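Local coordinates for putative curved DNA-binding protein (Chaetomium thermophilum var. thermophilum DSM 1495, PDB 4IPA), which probably acts in ribosome biogenesis as Arx1, a factor with the methionine aminopeptidase-like fold of the M24 family, and may bind nucleic acid, at residues T86-P98 against Y331-R344. Sequence-based numbering, arbitrary orientation.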
loop_
_atom_site.group_PDB
_atom_site.type_symbol
_atom_site.label_atom_id
_atom_site.label_comp_id
_atom_site.label_asym_id
_atom_site.label_seq_id
_atom_site.Cartn_x
_atom_site.Cartn_y
_atom_site.Cartn_z
ATOM N N THR A 86 -5.211 2.634 8.573
ATOM C CA THR A 86 -4.806 1.426 9.275
ATOM C C THR A 86 -3.448 1.654 9.909
ATOM O O THR A 86 -2.629 2.409 9.392
ATOM C CB THR A 86 -4.735 0.206 8.346
ATOM O OG1 THR A 86 -3.808 0.480 7.290
ATOM C CG2 THR A 86 -6.116 -0.127 7.778
ATOM N N VAL A 87 -3.211 0.989 11.027
ATOM C CA VAL A 87 -1.999 1.200 11.796
ATOM C C VAL A 87 -1.539 -0.159 12.281
ATOM O O VAL A 87 -2.150 -0.739 13.166
ATOM C CB VAL A 87 -2.270 2.163 12.964
ATOM C CG1 VAL A 87 -1.067 2.267 13.896
ATOM C CG2 VAL A 87 -2.665 3.543 12.416
ATOM N N SER A 88 -0.474 -0.673 11.671
ATOM C CA SER A 88 -0.100 -2.070 11.848
ATOM C C SER A 88 1.215 -2.235 12.600
ATOM O O SER A 88 2.251 -1.720 12.171
ATOM C CB SER A 88 -0.024 -2.776 10.493
ATOM O OG SER A 88 -1.207 -2.542 9.757
ATOM N N PRO A 89 1.171 -2.957 13.736
ATOM C CA PRO A 89 2.386 -3.227 14.519
ATOM C C PRO A 89 3.432 -4.061 13.761
ATOM O O PRO A 89 3.234 -4.432 12.596
ATOM C CB PRO A 89 1.871 -3.997 15.741
ATOM C CG PRO A 89 0.409 -3.614 15.859
ATOM C CD PRO A 89 -0.049 -3.434 14.408
ATOM N N ALA A 90 4.518 -4.370 14.471
ATOM C CA ALA A 90 5.764 -4.885 13.919
ATOM C C ALA A 90 5.648 -6.051 12.947
ATOM O O ALA A 90 6.171 -5.977 11.825
ATOM C CB ALA A 90 6.737 -5.230 15.052
ATOM N N ALA A 91 5.004 -7.131 13.372
ATOM C CA ALA A 91 4.898 -8.304 12.514
ATOM C C ALA A 91 3.592 -8.389 11.721
ATOM O O ALA A 91 3.338 -9.399 11.079
ATOM C CB ALA A 91 5.116 -9.590 13.307
ATOM N N PHE A 92 2.786 -7.334 11.741
ATOM C CA PHE A 92 1.521 -7.360 11.002
ATOM C C PHE A 92 1.721 -7.024 9.518
ATOM O O PHE A 92 2.345 -6.016 9.187
ATOM C CB PHE A 92 0.520 -6.368 11.600
ATOM C CG PHE A 92 -0.054 -6.787 12.934
ATOM C CD1 PHE A 92 0.773 -7.166 13.982
ATOM C CD2 PHE A 92 -1.418 -6.747 13.151
ATOM C CE1 PHE A 92 0.243 -7.527 15.205
ATOM C CE2 PHE A 92 -1.955 -7.104 14.376
ATOM C CZ PHE A 92 -1.122 -7.499 15.405
ATOM N N ILE A 93 1.165 -7.849 8.634
ATOM C CA ILE A 93 1.213 -7.572 7.198
ATOM C C ILE A 93 -0.105 -6.996 6.669
ATOM O O ILE A 93 -0.129 -5.901 6.122
ATOM C CB ILE A 93 1.598 -8.817 6.397
ATOM C CG1 ILE A 93 3.044 -9.194 6.730
ATOM C CG2 ILE A 93 1.418 -8.552 4.911
ATOM C CD1 ILE A 93 3.454 -10.584 6.298
ATOM N N THR A 94 -1.197 -7.729 6.824
ATOM C CA THR A 94 -2.499 -7.169 6.510
ATOM C C THR A 94 -2.714 -5.830 7.242
ATOM O O THR A 94 -2.495 -5.740 8.433
ATOM C CB THR A 94 -3.620 -8.117 6.906
ATOM O OG1 THR A 94 -3.400 -9.378 6.272
ATOM C CG2 THR A 94 -4.976 -7.547 6.456
ATOM N N PRO A 95 -3.122 -4.782 6.517
ATOM C CA PRO A 95 -3.341 -3.495 7.192
ATOM C C PRO A 95 -4.333 -3.669 8.346
ATOM O O PRO A 95 -5.401 -4.234 8.130
ATOM C CB PRO A 95 -3.947 -2.615 6.092
ATOM C CG PRO A 95 -3.482 -3.227 4.813
ATOM C CD PRO A 95 -3.350 -4.711 5.062
ATOM N N TYR A 96 -3.977 -3.178 9.534
ATOM C CA TYR A 96 -4.724 -3.423 10.757
ATOM C C TYR A 96 -5.699 -2.283 11.090
ATOM O O TYR A 96 -5.320 -1.110 11.074
ATOM C CB TYR A 96 -3.736 -3.622 11.912
ATOM C CG TYR A 96 -4.345 -4.154 13.188
ATOM C CD1 TYR A 96 -5.106 -5.318 13.184
ATOM C CD2 TYR A 96 -4.132 -3.513 14.400
ATOM C CE1 TYR A 96 -5.663 -5.816 14.361
ATOM C CE2 TYR A 96 -4.679 -3.998 15.570
ATOM C CZ TYR A 96 -5.443 -5.156 15.549
ATOM O OH TYR A 96 -5.988 -5.646 16.724
ATOM N N THR A 97 -6.946 -2.631 11.401
ATOM C CA THR A 97 -7.967 -1.632 11.744
ATOM C C THR A 97 -9.126 -2.284 12.518
ATOM O O THR A 97 -10.190 -2.541 11.965
ATOM C CB THR A 97 -8.479 -0.857 10.490
ATOM O OG1 THR A 97 -9.673 -0.128 10.805
ATOM C CG2 THR A 97 -8.767 -1.805 9.335
ATOM N N PRO A 98 -8.914 -2.533 13.822
ATOM C CA PRO A 98 -9.777 -3.418 14.615
ATOM C C PRO A 98 -11.120 -2.813 15.044
ATOM O O PRO A 98 -11.328 -1.602 14.945
ATOM C CB PRO A 98 -8.912 -3.726 15.836
ATOM C CG PRO A 98 -8.099 -2.491 16.027
ATOM C CD PRO A 98 -7.839 -1.938 14.633
ATOM N N TYR A 331 -10.052 -9.457 3.431
ATOM C CA TYR A 331 -8.594 -9.523 3.529
ATOM C C TYR A 331 -8.227 -10.114 4.864
ATOM O O TYR A 331 -8.281 -9.439 5.896
ATOM C CB TYR A 331 -7.967 -8.132 3.373
ATOM C CG TYR A 331 -8.248 -7.543 2.020
ATOM C CD1 TYR A 331 -7.425 -7.835 0.930
ATOM C CD2 TYR A 331 -9.365 -6.739 1.811
ATOM C CE1 TYR A 331 -7.694 -7.313 -0.327
ATOM C CE2 TYR A 331 -9.638 -6.206 0.565
ATOM C CZ TYR A 331 -8.805 -6.496 -0.501
ATOM O OH TYR A 331 -9.089 -5.967 -1.738
ATOM N N GLU A 332 -7.871 -11.386 4.839
ATOM C CA GLU A 332 -7.545 -12.101 6.058
ATOM C C GLU A 332 -6.372 -11.466 6.752
ATOM O O GLU A 332 -5.497 -10.895 6.115
ATOM C CB GLU A 332 -7.254 -13.585 5.787
ATOM C CG GLU A 332 -8.428 -14.513 6.161
ATOM C CD GLU A 332 -8.913 -14.338 7.631
ATOM O OE1 GLU A 332 -8.117 -13.864 8.485
ATOM O OE2 GLU A 332 -10.089 -14.678 7.926
ATOM N N VAL A 333 -6.381 -11.562 8.072
ATOM C CA VAL A 333 -5.295 -11.076 8.889
ATOM C C VAL A 333 -4.070 -11.986 8.761
ATOM O O VAL A 333 -4.121 -13.164 9.090
ATOM C CB VAL A 333 -5.728 -11.022 10.353
ATOM C CG1 VAL A 333 -4.629 -10.422 11.197
ATOM C CG2 VAL A 333 -7.014 -10.221 10.472
ATOM N N THR A 334 -2.974 -11.429 8.269
ATOM C CA THR A 334 -1.736 -12.177 8.156
ATOM C C THR A 334 -0.590 -11.360 8.723
ATOM O O THR A 334 -0.668 -10.130 8.826
ATOM C CB THR A 334 -1.398 -12.540 6.700
ATOM O OG1 THR A 334 -0.985 -11.361 6.005
ATOM C CG2 THR A 334 -2.604 -13.168 5.993
ATOM N N GLY A 335 0.476 -12.062 9.090
ATOM C CA GLY A 335 1.662 -11.447 9.650
ATOM C C GLY A 335 2.867 -12.322 9.345
ATOM O O GLY A 335 2.745 -13.391 8.742
ATOM N N ASP A 336 4.039 -11.865 9.754
ATOM C CA ASP A 336 5.260 -12.593 9.452
ATOM C C ASP A 336 5.222 -13.992 10.076
ATOM O O ASP A 336 4.940 -14.139 11.267
ATOM C CB ASP A 336 6.493 -11.809 9.926
ATOM C CG ASP A 336 7.776 -12.488 9.547
ATOM O OD1 ASP A 336 8.179 -12.332 8.384
ATOM O OD2 ASP A 336 8.351 -13.217 10.388
ATOM N N LYS A 337 5.506 -15.007 9.266
ATOM C CA LYS A 337 5.412 -16.392 9.719
ATOM C C LYS A 337 6.342 -16.638 10.903
ATOM O O LYS A 337 6.028 -17.426 11.788
ATOM C CB LYS A 337 5.720 -17.372 8.574
ATOM C CG LYS A 337 5.713 -18.856 8.975
ATOM C CD LYS A 337 7.092 -19.358 9.424
ATOM C CE LYS A 337 8.094 -19.383 8.248
ATOM N NZ LYS A 337 9.482 -19.774 8.669
ATOM N N ASP A 338 7.464 -15.933 10.933
ATOM C CA ASP A 338 8.429 -16.088 12.018
ATOM C C ASP A 338 8.154 -15.110 13.160
ATOM O O ASP A 338 8.887 -15.082 14.142
ATOM C CB ASP A 338 9.859 -15.868 11.488
ATOM C CG ASP A 338 10.241 -16.866 10.410
ATOM O OD1 ASP A 338 10.009 -18.083 10.619
ATOM O OD2 ASP A 338 10.759 -16.433 9.350
ATOM N N ASN A 339 7.105 -14.300 13.019
ATOM C CA ASN A 339 6.788 -13.275 14.007
ATOM C C ASN A 339 7.872 -12.216 14.085
ATOM O O ASN A 339 8.048 -11.568 15.110
ATOM C CB ASN A 339 6.536 -13.898 15.378
ATOM C CG ASN A 339 5.151 -14.505 15.493
ATOM O OD1 ASN A 339 4.282 -13.960 16.179
ATOM N ND2 ASN A 339 4.928 -15.622 14.805
ATOM N N ALA A 340 8.585 -12.040 12.978
ATOM C CA ALA A 340 9.605 -11.014 12.853
ATOM C C ALA A 340 9.003 -9.706 12.328
ATOM O O ALA A 340 7.953 -9.705 11.693
ATOM C CB ALA A 340 10.680 -11.499 11.922
ATOM N N PRO A 341 9.663 -8.580 12.603
ATOM C CA PRO A 341 9.207 -7.273 12.123
ATOM C C PRO A 341 9.218 -7.171 10.606
ATOM O O PRO A 341 10.069 -7.773 9.947
ATOM C CB PRO A 341 10.246 -6.312 12.705
ATOM C CG PRO A 341 10.712 -7.007 13.944
ATOM C CD PRO A 341 10.789 -8.454 13.536
ATOM N N VAL A 342 8.266 -6.418 10.067
ATOM C CA VAL A 342 8.189 -6.176 8.639
ATOM C C VAL A 342 8.122 -4.688 8.356
ATOM O O VAL A 342 7.725 -3.895 9.212
ATOM C CB VAL A 342 6.976 -6.868 7.984
ATOM C CG1 VAL A 342 6.987 -8.360 8.298
ATOM C CG2 VAL A 342 5.671 -6.203 8.425
ATOM N N CYS A 343 8.531 -4.325 7.147
ATOM C CA CYS A 343 8.526 -2.952 6.696
ATOM C C CYS A 343 7.833 -2.896 5.330
ATOM O O CYS A 343 8.050 -3.769 4.499
ATOM C CB CYS A 343 9.972 -2.465 6.616
ATOM S SG CYS A 343 10.185 -0.750 6.147
ATOM N N ARG A 344 6.986 -1.891 5.106
ATOM C CA ARG A 344 6.237 -1.784 3.841
ATOM C C ARG A 344 6.162 -0.348 3.326
ATOM O O ARG A 344 6.067 0.619 4.098
ATOM C CB ARG A 344 4.803 -2.340 3.975
ATOM C CG ARG A 344 4.716 -3.798 4.448
ATOM C CD ARG A 344 3.302 -4.394 4.260
ATOM N NE ARG A 344 2.297 -3.656 5.017
ATOM C CZ ARG A 344 1.412 -2.817 4.478
ATOM N NH1 ARG A 344 1.381 -2.611 3.159
ATOM N NH2 ARG A 344 0.548 -2.195 5.260
HETATM O O HOH W 1 1.136 -4.002 7.497
#
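Ile93 and Thr94 meet Thr334 in a pairing that shows how a loop without regular strand structure can be joined to two strand ends by a few backbone hydrogen bonds and one side-chain hydroxyl. The setting is the methionine aminopeptidase-like (pita-bread) fold of the M24 family, where the loop after strand 79-88 runs beside strand 334-336 and the start of strand 342-352, with a single beta bridge between Phe92 and Gly335. Next to the bridge Asp336 N donates to Ala91 O, and Ile93 N and Thr94 N approach Thr334 O from the same face, Ile93 N at 2.9 Å and Thr94 N, above the carbonyl plane, at 3.2 Å. Val342 N adds a bond to Ala90 O, an oxygen that Lys117 also grips.

Thr94 can be followed outward. Its CB lies 3.4 Å from Glu332 O. OG1, opposite the carbonyl carbon and beside the backbone N (chi1 -55°), donates to Glu332 O at 2.6 Å, in the carbonyl plane, and accepts from Thr334 N at 2.9 Å with a bent N-H...O angle of 139°. One hydroxyl thus serves both a backbone carbonyl and a backbone N-H, as a peptide group of a neighbouring strand could. The methyl Thr94 CG2 lies 3.4 Å from Glu332 O, with Tyr331 O a little farther off.

Ile93 lies along the glycine: CG1 is near Gly335 CA, and CD1 reaches Gly335 C. Arg344 completes the contact from strand 342-352. Its chain bends at chi3, and Ile93 O lies over one face of the guanidinium, while NH1 forms a salt bridge with Glu254. A bound water accepts from Arg344 NE at 2.8 Å and donates to both Phe92 O and Ile93 O.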